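PDB 4IX5: MsStt7d protein from Micromonas, which is probably an ATP-dependent protein kinase, its kinase domain captured here with a non-hydrolysable ATP analogue in the nucleotide cleft. Local coordinates for residues Asp46-Asn51 against Trp111-Glu116. Numbering follows the deposited sequence. Where two conformers were deposited one is given.
Sequences DVVLKN and WANEGE. With ANP (phosphoaminophosphonic acid-adenylate ester), chain G.
With CG anti to the carbonyl carbon (chi1 -62°), Trp-111 turns the CZ3 edge of its indole to Lys-50, whose CB lies in the plane of the ring, 3.5 Å from CZ3. The lysine, its CG anti to the backbone N (chi1 178°) and its chain extended beyond, carries NZ on into the cleft. Trp-111 CB also lies 3.7 Å from CG2 of Val-48, in the conformer given, on the same face of the sheet. Beneath these side chains the backbones pair antiparallel: Val-48 and Trp-111 exchange two N-H···O=C bonds, and past the non-hydrogen-bonded pair Val-47/Ala-112 the N of Asn-113 reaches O of Asp-46. This is the third strand of the kinase N-lobe sheet running beside the strand that leads into the hinge, with the adenine of ANP seated against both. Ala-112 O accepts from N6 of ANP at 2.9 Å. Glu-114 N donates to N1 of ANP at 3.0 Å. In that same conformer Val-48 packs both methyls against the adenine, CG2 near N6 and C6, CG1 near N1 and C6. At the hinge, Asn-113 forms an Asx turn, its OD1 taking the N-H of Gly-115 in the carbonyl plane at 2.9 Å; its ND2 gives one hydrogen to OE1 of Glu-116, on the syn side but tilted from the carboxylate plane, and another to a water that donates to Val-47 O. With an alanine here, Gly-115 N would probably lose its acceptor, and Glu-116 OE1 and the bridging water their amide donor. In the cleft, Lys-50 NZ forms a salt bridge with Glu-66 of helix 59-76, as in the conserved lysine-glutamate pair of active kinases, and Trp-111 NE1 bonds to Asn-70 OD1 on that helix.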
loop_
_atom_site.group_PDB
_atom_site.type_symbol
_atom_site.label_atom_id
_atom_site.label_comp_id
_atom_site.label_asym_id
_atom_site.label_seq_id
_atom_site.Cartn_x
_atom_site.Cartn_y
_atom_site.Cartn_z
ATOM N N ASP B 46 -19.721 4.884 17.302
ATOM C CA ASP B 46 -18.335 4.818 16.882
ATOM C C ASP B 46 -18.223 3.943 15.648
ATOM O O ASP B 46 -18.647 2.785 15.654
ATOM C CB ASP B 46 -17.456 4.263 18.003
ATOM C CG ASP B 46 -17.308 5.234 19.154
ATOM O OD1 ASP B 46 -17.390 6.454 18.913
ATOM O OD2 ASP B 46 -17.110 4.776 20.297
ATOM N N VAL B 47 -17.648 4.498 14.587
ATOM C CA VAL B 47 -17.524 3.752 13.350
ATOM C C VAL B 47 -16.115 3.826 12.821
ATOM O O VAL B 47 -15.290 4.583 13.328
ATOM C CB VAL B 47 -18.543 4.244 12.271
ATOM C CG1 VAL B 47 -19.974 4.053 12.778
ATOM C CG2 VAL B 47 -18.296 5.707 11.894
ATOM N N VAL B 48 -15.833 2.980 11.839
ATOM C CA VAL B 48 -14.597 3.097 11.076
ATOM C C VAL B 48 -14.963 3.253 9.612
ATOM O O VAL B 48 -15.948 2.684 9.129
ATOM C CB VAL B 48 -13.638 1.907 11.285
ATOM C CG1 VAL B 48 -13.203 1.846 12.741
ATOM C CG2 VAL B 48 -14.299 0.612 10.856
ATOM N N LEU B 49 -14.174 4.062 8.916
ATOM C CA LEU B 49 -14.486 4.480 7.559
ATOM C C LEU B 49 -13.270 4.220 6.694
ATOM O O LEU B 49 -12.139 4.470 7.132
ATOM C CB LEU B 49 -14.762 5.976 7.564
ATOM C CG LEU B 49 -16.008 6.375 8.345
ATOM C CD1 LEU B 49 -15.871 7.763 8.974
ATOM C CD2 LEU B 49 -17.202 6.297 7.411
ATOM N N LYS B 50 -13.486 3.709 5.486
ATOM C CA LYS B 50 -12.375 3.437 4.567
ATOM C C LYS B 50 -12.647 4.029 3.200
ATOM O O LYS B 50 -13.739 3.865 2.657
ATOM C CB LYS B 50 -12.143 1.919 4.422
ATOM C CG LYS B 50 -11.028 1.535 3.437
ATOM C CD LYS B 50 -10.741 0.022 3.452
ATOM C CE LYS B 50 -9.491 -0.293 2.628
ATOM N NZ LYS B 50 -9.236 -1.766 2.545
ATOM N N ASN B 51 -11.648 4.705 2.634
ATOM C CA ASN B 51 -11.710 5.097 1.237
ATOM C C ASN B 51 -10.506 4.537 0.477
ATOM O O ASN B 51 -9.628 3.906 1.071
ATOM C CB ASN B 51 -11.848 6.632 1.079
ATOM C CG ASN B 51 -10.568 7.382 1.389
ATOM O OD1 ASN B 51 -9.654 6.849 2.010
ATOM N ND2 ASN B 51 -10.507 8.642 0.957
ATOM N N TRP B 111 -18.054 0.617 8.845
ATOM C CA TRP B 111 -18.285 -0.528 9.721
ATOM C C TRP B 111 -18.434 -0.034 11.148
ATOM O O TRP B 111 -17.989 1.065 11.483
ATOM C CB TRP B 111 -17.080 -1.484 9.722
ATOM C CG TRP B 111 -16.721 -2.120 8.426
ATOM C CD1 TRP B 111 -17.085 -3.358 7.985
ATOM C CD2 TRP B 111 -15.882 -1.563 7.417
ATOM N NE1 TRP B 111 -16.539 -3.603 6.745
ATOM C CE2 TRP B 111 -15.795 -2.515 6.373
ATOM C CE3 TRP B 111 -15.203 -0.344 7.288
ATOM C CZ2 TRP B 111 -15.037 -2.300 5.220
ATOM C CZ3 TRP B 111 -14.439 -0.126 6.141
ATOM C CH2 TRP B 111 -14.373 -1.102 5.116
ATOM N N ALA B 112 -19.042 -0.851 12.006
ATOM C CA ALA B 112 -19.006 -0.568 13.435
ATOM C C ALA B 112 -17.569 -0.618 13.922
ATOM O O ALA B 112 -16.804 -1.470 13.486
ATOM C CB ALA B 112 -19.816 -1.603 14.190
ATOM N N ASN B 113 -17.202 0.281 14.828
ATOM C CA ASN B 113 -15.952 0.132 15.554
ATOM C C ASN B 113 -16.114 -1.016 16.551
ATOM O O ASN B 113 -16.890 -0.915 17.512
ATOM C CB ASN B 113 -15.592 1.424 16.284
ATOM C CG ASN B 113 -14.213 1.370 16.911
ATOM O OD1 ASN B 113 -13.794 0.332 17.426
ATOM N ND2 ASN B 113 -13.493 2.493 16.869
ATOM N N GLU B 114 -15.420 -2.123 16.307
ATOM C CA GLU B 114 -15.627 -3.318 17.114
ATOM C C GLU B 114 -14.743 -3.342 18.361
ATOM O O GLU B 114 -14.902 -4.214 19.207
ATOM C CB GLU B 114 -15.381 -4.591 16.298
ATOM C CG GLU B 114 -16.316 -4.767 15.107
ATOM C CD GLU B 114 -17.704 -5.264 15.497
ATOM O OE1 GLU B 114 -17.897 -5.672 16.660
ATOM O OE2 GLU B 114 -18.607 -5.263 14.628
ATOM N N GLY B 115 -13.825 -2.389 18.478
ATOM C CA GLY B 115 -12.955 -2.309 19.642
ATOM C C GLY B 115 -11.644 -1.621 19.324
ATOM O O GLY B 115 -11.196 -1.625 18.177
ATOM N N GLU B 116 -11.015 -1.033 20.334
ATOM C CA GLU B 116 -9.820 -0.233 20.099
ATOM C C GLU B 116 -8.556 -1.080 19.980
ATOM O O GLU B 116 -7.480 -0.565 19.679
ATOM C CB GLU B 116 -9.661 0.847 21.177
ATOM C CG GLU B 116 -10.511 2.081 20.908
ATOM C CD GLU B 116 -10.286 2.641 19.510
ATOM O OE1 GLU B 116 -11.269 3.063 18.863
ATOM O OE2 GLU B 116 -9.122 2.657 19.054
HETATM P PG ANP G . -3.882 -1.476 8.266
HETATM O O1G ANP G . -2.657 -1.569 7.448
HETATM O O2G ANP G . -4.429 -2.962 8.513
HETATM O O3G ANP G . -3.478 -0.798 9.655
HETATM P PB ANP G . -6.003 -1.407 6.146
HETATM O O1B ANP G . -6.040 -0.578 4.919
HETATM O O2B ANP G . -5.319 -2.839 5.851
HETATM N N3B ANP G . -5.118 -0.588 7.418
HETATM P PA ANP G . -7.987 -2.434 7.911
HETATM O O1A ANP G . -9.446 -2.710 7.665
HETATM O O2A ANP G . -7.044 -3.592 8.115
HETATM O O3A ANP G . -7.525 -1.591 6.622
HETATM O "O5'" ANP G . -7.826 -1.455 9.176
HETATM C "C5'" ANP G . -6.601 -0.816 9.548
HETATM C "C4'" ANP G . -6.660 -0.290 10.978
HETATM O "O4'" ANP G . -7.994 0.098 11.309
HETATM C "C3'" ANP G . -6.261 -1.356 11.980
HETATM O "O3'" ANP G . -5.501 -0.772 13.022
HETATM C "C2'" ANP G . -7.536 -1.775 12.646
HETATM O "O2'" ANP G . -7.241 -1.913 14.025
HETATM C "C1'" ANP G . -8.488 -0.616 12.437
HETATM N N9 ANP G . -9.842 -1.120 12.143
HETATM C C8 ANP G . -10.273 -1.559 10.956
HETATM N N7 ANP G . -11.560 -1.953 11.005
HETATM C C5 ANP G . -11.969 -1.766 12.262
HETATM C C6 ANP G . -13.222 -1.983 13.002
HETATM N N6 ANP G . -14.299 -2.477 12.368
HETATM N N1 ANP G . -13.240 -1.656 14.298
HETATM C C2 ANP G . -12.168 -1.164 14.927
HETATM N N3 ANP G . -10.992 -0.949 14.322
HETATM C C4 ANP G . -10.835 -1.228 13.016
HETATM O O HOH W 1 -14.403 5.010 16.006
#